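Local coordinates for general odorant-binding protein 28a (Drosophila melanogaster, PDB 6QQ4) that probably binds and carries odorants such as floral volatiles, as a small, secreted, all-helical member of the insect pheromone- and odorant-binding protein family, at residues A[7-12]-A[28-33]; A[50-55]-A[70-75]. All coordinates share one frame; numbering follows the deposited sequence.

Contact 1: residues A[7-12]-A[28-33]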
loop_
_atom_site.group_PDB
_atom_site.type_symbol
_atom_site.label_atom_id
_atom_site.label_comp_id
_atom_site.label_asym_id
_atom_site.label_seq_id
_atom_site.Cartn_x
_atom_site.Cartn_y
_atom_site.Cartn_z
ATOM N N ALA A 7 2.175 10.060 6.516
ATOM C CA ALA A 7 3.310 10.948 6.316
ATOM C C ALA A 7 4.594 10.172 5.987
ATOM O O ALA A 7 5.382 10.595 5.136
ATOM C CB ALA A 7 3.519 11.824 7.550
ATOM N N LYS A 8 4.803 9.045 6.665
ATOM C CA LYS A 8 5.958 8.192 6.404
ATOM C C LYS A 8 5.874 7.593 5.008
ATOM O O LYS A 8 6.871 7.467 4.308
ATOM C CB LYS A 8 6.055 7.066 7.440
ATOM N N LEU A 9 4.666 7.225 4.613
ATOM C CA LEU A 9 4.447 6.618 3.312
ATOM C C LEU A 9 4.788 7.603 2.208
ATOM O O LEU A 9 5.277 7.217 1.145
ATOM C CB LEU A 9 2.997 6.157 3.175
ATOM C CG LEU A 9 2.771 4.848 2.424
ATOM C CD1 LEU A 9 3.033 3.689 3.362
ATOM C CD2 LEU A 9 1.362 4.774 1.846
ATOM N N MET A 10 4.528 8.881 2.467
ATOM C CA MET A 10 4.750 9.911 1.457
ATOM C C MET A 10 6.219 10.252 1.303
ATOM O O MET A 10 6.659 10.593 0.206
ATOM C CB MET A 10 3.941 11.164 1.779
ATOM C CG MET A 10 2.478 10.978 1.453
ATOM S SD MET A 10 2.258 10.096 -0.131
ATOM C CE MET A 10 1.336 8.664 0.406
ATOM N N GLU A 11 6.974 10.148 2.395
ATOM C CA GLU A 11 8.418 10.312 2.328
ATOM C C GLU A 11 9.003 9.188 1.488
ATOM O O GLU A 11 9.821 9.413 0.603
ATOM C CB GLU A 11 9.051 10.291 3.720
ATOM C CG GLU A 11 8.500 11.305 4.708
ATOM C CD GLU A 11 9.034 11.075 6.118
ATOM O OE1 GLU A 11 10.270 10.934 6.277
ATOM O OE2 GLU A 11 8.215 11.004 7.065
ATOM N N SER A 12 8.582 7.969 1.792
ATOM C CA SER A 12 9.018 6.813 1.033
ATOM C C SER A 12 8.632 6.994 -0.435
ATOM O O SER A 12 9.447 6.806 -1.335
ATOM C CB SER A 12 8.410 5.539 1.620
ATOM O OG SER A 12 8.782 4.411 0.864
ATOM N N GLN A 28 -0.132 12.579 -5.477
ATOM C CA GLN A 28 -1.398 13.065 -4.914
ATOM C C GLN A 28 -2.462 11.968 -4.894
ATOM O O GLN A 28 -3.182 11.811 -3.903
ATOM C CB GLN A 28 -1.904 14.290 -5.685
ATOM C CG GLN A 28 -2.220 15.488 -4.782
ATOM C CD GLN A 28 -2.357 16.793 -5.554
ATOM O OE1 GLN A 28 -1.650 17.027 -6.537
ATOM N NE2 GLN A 28 -3.270 17.652 -5.108
ATOM N N GLU A 29 -2.544 11.188 -5.967
ATOM C CA GLU A 29 -3.451 10.043 -5.972
ATOM C C GLU A 29 -3.189 9.104 -4.797
ATOM O O GLU A 29 -4.125 8.560 -4.211
ATOM C CB GLU A 29 -3.348 9.273 -7.290
ATOM C CG GLU A 29 -3.784 10.087 -8.468
ATOM C CD GLU A 29 -3.897 9.279 -9.748
ATOM O OE1 GLU A 29 -3.229 8.231 -9.881
ATOM O OE2 GLU A 29 -4.678 9.698 -10.618
ATOM N N MET A 30 -1.923 8.912 -4.450
ATOM C CA MET A 30 -1.579 8.050 -3.321
ATOM C C MET A 30 -2.064 8.598 -1.980
ATOM O O MET A 30 -2.678 7.860 -1.207
ATOM C CB MET A 30 -0.073 7.837 -3.235
ATOM C CG MET A 30 0.485 6.683 -4.017
ATOM S SD MET A 30 2.190 6.330 -3.487
ATOM C CE MET A 30 1.948 5.640 -1.855
ATOM N N VAL A 31 -1.773 9.874 -1.691
ATOM C CA VAL A 31 -2.136 10.449 -0.391
ATOM C C VAL A 31 -3.632 10.399 -0.200
ATOM O O VAL A 31 -4.123 10.237 0.916
ATOM C CB VAL A 31 -1.682 11.941 -0.203
ATOM C CG1 VAL A 31 -0.234 12.084 -0.380
ATOM C CG2 VAL A 31 -2.391 12.884 -1.149
ATOM N N LYS A 32 -4.352 10.521 -1.309
ATOM C CA LYS A 32 -5.800 10.605 -1.293
ATOM C C LYS A 32 -6.403 9.214 -1.357
ATOM O O LYS A 32 -7.623 9.064 -1.380
ATOM C CB LYS A 32 -6.297 11.468 -2.456
ATOM C CG LYS A 32 -5.792 12.907 -2.415
ATOM C CD LYS A 32 -6.185 13.664 -3.673
ATOM C CE LYS A 32 -5.744 15.123 -3.618
ATOM N NZ LYS A 32 -6.010 15.848 -4.899
ATOM N N LYS A 33 -5.537 8.208 -1.380
ATOM C CA LYS A 33 -5.960 6.815 -1.398
ATOM C C LYS A 33 -6.917 6.531 -2.547
ATOM O O LYS A 33 -7.991 5.977 -2.357
ATOM C CB LYS A 33 -6.593 6.436 -0.056
ATOM C CG LYS A 33 -5.567 6.375 1.087
ATOM C CD LYS A 33 -6.091 7.056 2.335
ATOM C CE LYS A 33 -4.984 7.303 3.346
ATOM N NZ LYS A 33 -5.479 8.107 4.500
#

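Contact 2: residues A[50-55]-A[70-75]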
loop_
_atom_site.group_PDB
_atom_site.type_symbol
_atom_site.label_atom_id
_atom_site.label_comp_id
_atom_site.label_asym_id
_atom_site.label_seq_id
_atom_site.Cartn_x
_atom_site.Cartn_y
_atom_site.Cartn_z
ATOM N N LYS A 50 7.234 -2.428 -1.474
ATOM C CA LYS A 50 8.459 -3.202 -1.350
ATOM C C LYS A 50 9.353 -2.628 -0.250
ATOM O O LYS A 50 10.042 -3.366 0.453
ATOM C CB LYS A 50 9.208 -3.245 -2.691
ATOM C CG LYS A 50 8.585 -4.220 -3.670
ATOM C CD LYS A 50 9.406 -4.375 -4.921
ATOM C CE LYS A 50 8.844 -5.500 -5.772
ATOM N NZ LYS A 50 9.597 -5.622 -7.042
ATOM N N ASN A 51 9.336 -1.311 -0.090
ATOM C CA ASN A 51 10.103 -0.701 0.987
ATOM C C ASN A 51 9.506 -1.040 2.354
ATOM O O ASN A 51 10.228 -1.219 3.326
ATOM C CB ASN A 51 10.184 0.807 0.805
ATOM C CG ASN A 51 11.319 1.419 1.599
ATOM O OD1 ASN A 51 12.240 0.716 2.025
ATOM N ND2 ASN A 51 11.256 2.730 1.813
ATOM N N ILE A 52 8.185 -1.129 2.420
ATOM C CA ILE A 52 7.492 -1.559 3.629
ATOM C C ILE A 52 7.731 -3.043 3.875
ATOM O O ILE A 52 7.828 -3.491 5.014
ATOM C CB ILE A 52 5.968 -1.294 3.530
ATOM C CG1 ILE A 52 5.693 0.201 3.425
ATOM C CG2 ILE A 52 5.205 -1.882 4.723
ATOM C CD1 ILE A 52 4.238 0.488 3.226
ATOM N N GLY A 53 7.815 -3.807 2.794
ATOM C CA GLY A 53 8.005 -5.238 2.901
ATOM C C GLY A 53 6.704 -6.003 2.810
ATOM O O GLY A 53 6.710 -7.237 2.838
ATOM N N ILE A 54 5.586 -5.281 2.703
ATOM C CA ILE A 54 4.285 -5.923 2.536
ATOM C C ILE A 54 4.223 -6.575 1.146
ATOM O O ILE A 54 3.524 -7.569 0.939
ATOM C CB ILE A 54 3.111 -4.917 2.763
ATOM C CG1 ILE A 54 1.741 -5.605 2.631
ATOM C CG2 ILE A 54 3.241 -3.677 1.855
ATOM C CD1 ILE A 54 1.464 -6.715 3.676
ATOM N N LEU A 55 5.003 -6.042 0.213
ATOM C CA LEU A 55 5.198 -6.685 -1.085
ATOM C C LEU A 55 6.623 -7.220 -1.172
ATOM O O LEU A 55 7.577 -6.478 -0.949
ATOM C CB LEU A 55 4.929 -5.702 -2.229
ATOM C CG LEU A 55 4.957 -6.290 -3.638
ATOM C CD1 LEU A 55 3.864 -7.296 -3.764
ATOM C CD2 LEU A 55 4.803 -5.163 -4.700
ATOM N N ALA A 70 1.414 -3.515 9.172
ATOM C CA ALA A 70 0.109 -2.866 9.269
ATOM C C ALA A 70 0.182 -1.466 9.899
ATOM O O ALA A 70 -0.576 -0.565 9.511
ATOM C CB ALA A 70 -0.861 -3.752 10.057
ATOM N N LYS A 71 1.093 -1.274 10.853
ATOM C CA LYS A 71 1.216 0.027 11.513
ATOM C C LYS A 71 1.749 1.099 10.557
ATOM O O LYS A 71 1.647 2.292 10.844
ATOM C CB LYS A 71 2.108 -0.063 12.757
ATOM C CG LYS A 71 3.590 0.044 12.477
ATOM C CD LYS A 71 4.359 0.376 13.748
ATOM C CE LYS A 71 5.790 0.791 13.430
ATOM N NZ LYS A 71 6.715 0.638 14.587
ATOM N N GLN A 72 2.309 0.671 9.423
ATOM C CA GLN A 72 2.755 1.601 8.384
ATOM C C GLN A 72 1.571 2.144 7.593
ATOM O O GLN A 72 1.730 3.059 6.785
ATOM C CB GLN A 72 3.743 0.935 7.419
ATOM C CG GLN A 72 4.956 0.314 8.082
ATOM C CD GLN A 72 5.626 1.246 9.075
ATOM O OE1 GLN A 72 5.766 0.914 10.254
ATOM N NE2 GLN A 72 6.054 2.415 8.603
ATOM N N TYR A 73 0.390 1.576 7.825
ATOM C CA TYR A 73 -0.827 2.011 7.146
ATOM C C TYR A 73 -1.826 2.716 8.082
ATOM O O TYR A 73 -2.510 3.658 7.680
ATOM C CB TYR A 73 -1.525 0.816 6.488
ATOM C CG TYR A 73 -0.931 0.341 5.180
ATOM C CD1 TYR A 73 -1.302 0.923 3.972
ATOM C CD2 TYR A 73 -0.027 -0.716 5.149
ATOM C CE1 TYR A 73 -0.778 0.479 2.771
ATOM C CE2 TYR A 73 0.503 -1.168 3.951
ATOM C CZ TYR A 73 0.122 -0.568 2.766
ATOM O OH TYR A 73 0.649 -1.015 1.576
ATOM N N THR A 74 -1.917 2.251 9.323
ATOM C CA THR A 74 -2.976 2.705 10.223
ATOM C C THR A 74 -2.480 3.427 11.478
ATOM O O THR A 74 -3.266 4.060 12.192
ATOM C CB THR A 74 -3.842 1.516 10.686
ATOM O OG1 THR A 74 -3.044 0.633 11.483
ATOM C CG2 THR A 74 -4.394 0.752 9.487
ATOM N N GLY A 75 -1.183 3.321 11.752
ATOM C CA GLY A 75 -0.641 3.815 13.002
ATOM C C GLY A 75 -0.811 2.787 14.106
ATOM O O GLY A 75 -1.237 1.660 13.846
#

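Contact 1: residues A[7-12]-A[28-33]
Met30, the buried residue of segment 28-33, reaches across to helix 2-20 with its terminal methyl. Its chain runs out extended through chi2 (-166°) and bends only at the thioether, which brings CE against two partners: Met30 CE lies 3.8 Å from Leu9 CD2 and 3.8 Å from Met10 CE. The Leu9 side chain meets it at about a right angle, whereas the two methionines slide past each other in opposite directions, and Met10 CE also comes to 4.0 Å from Met30 CB. Next comes Val31, where the two backbones are closest, with Val31 CA 7.1 Å from Met10 CA. Met10 is bent at chi2 and again at chi3 (121°), a fold that lays its thioether across the valine branch. Met10 SD is modelled a short 3.2 Å from Val31 CG1 and Met10 CG 3.5 Å from the same methyl, so the exact placing of the thioether is doubtful. The contact is apolar throughout. After Val31 the helix stops; Lys33 takes positive phi and closes a Schellman motif, its N bonded back to Met30 O at 2.9 Å. Helix 39-52 packs beside both partners: Leu44 and Arg45 touch Met30, and Ile52 touches Leu9. Ala13 of helix 2-20 adds to the cover of Met30, so that its side chain is wedged where helices 2-20, 24-31 and 39-52 meet.

Contact 2: residues A[50-55]-A[70-75]
With chi1 at -78° and its ring plane nearly perpendicular to the plane of CA, CB and CG (chi2 -86°), Tyr73 leaves helix 66-74 to the flank, and its phenol end reaches Ile52 and Ile54, while Ile52, CG1 anti to its carbonyl carbon and chi2 extended at 176°, sends CD1 to meet it. Ile52 CD1 approaches Tyr73 CE2 obliquely at 4.1 Å. Ile54 comes instead to the ring's edge, near its plane: Ile54 CG2 is 3.7 Å from Tyr73 OH, and the two side chains cross at about a right angle. The other branch of Ile52 serves Gln72, whose aliphatic part does the touching; Ile52 CG2 is 4.0 Å from Gln72 CG, and the chains run past one another in opposite directions. Gly53, with positive phi, ends helix 39-52 between the two isoleucines. A pentaethylene glycol, probably from the crystallisation liquor, lies about 4 Å from the Tyr73 side chain, consistent with this ring bordering a ligand pocket. Phe111 of helix 100-117 meets the Tyr73 ring edge-to-face, and Met49 of helix 39-52 touches both Ile54 and Tyr73. Elsewhere on helix 66-74, Ala70 and Thr74 pack on Leu81 and Ala84 of helix 78-91.

Overall arrangement
Both contacts are partly buried and mainly apolar, each with one buried residue among four that touch, their centres about 12 Å apart. Contact 1 pairs two consecutive helices through thioether chains and methyls; contact 2, somewhat nearer the centre of the chain, sets branched isoleucines, one past a helix end, against a phenol ring and its oxygen and the carbon part of a glutamine. Leu9 bridges the two, with Leu9 CD1 a rather short 3.4 Å from Ile52 CD1 and touching Gln72 O of helix 66-74, while Ser12 OG and Asn51 ND2 probably form a hydrogen bond. Bound glycol lies about 4 Å from the Tyr73 side chain and about 6 Å from that of Leu9, consistent with a ligand pocket near both.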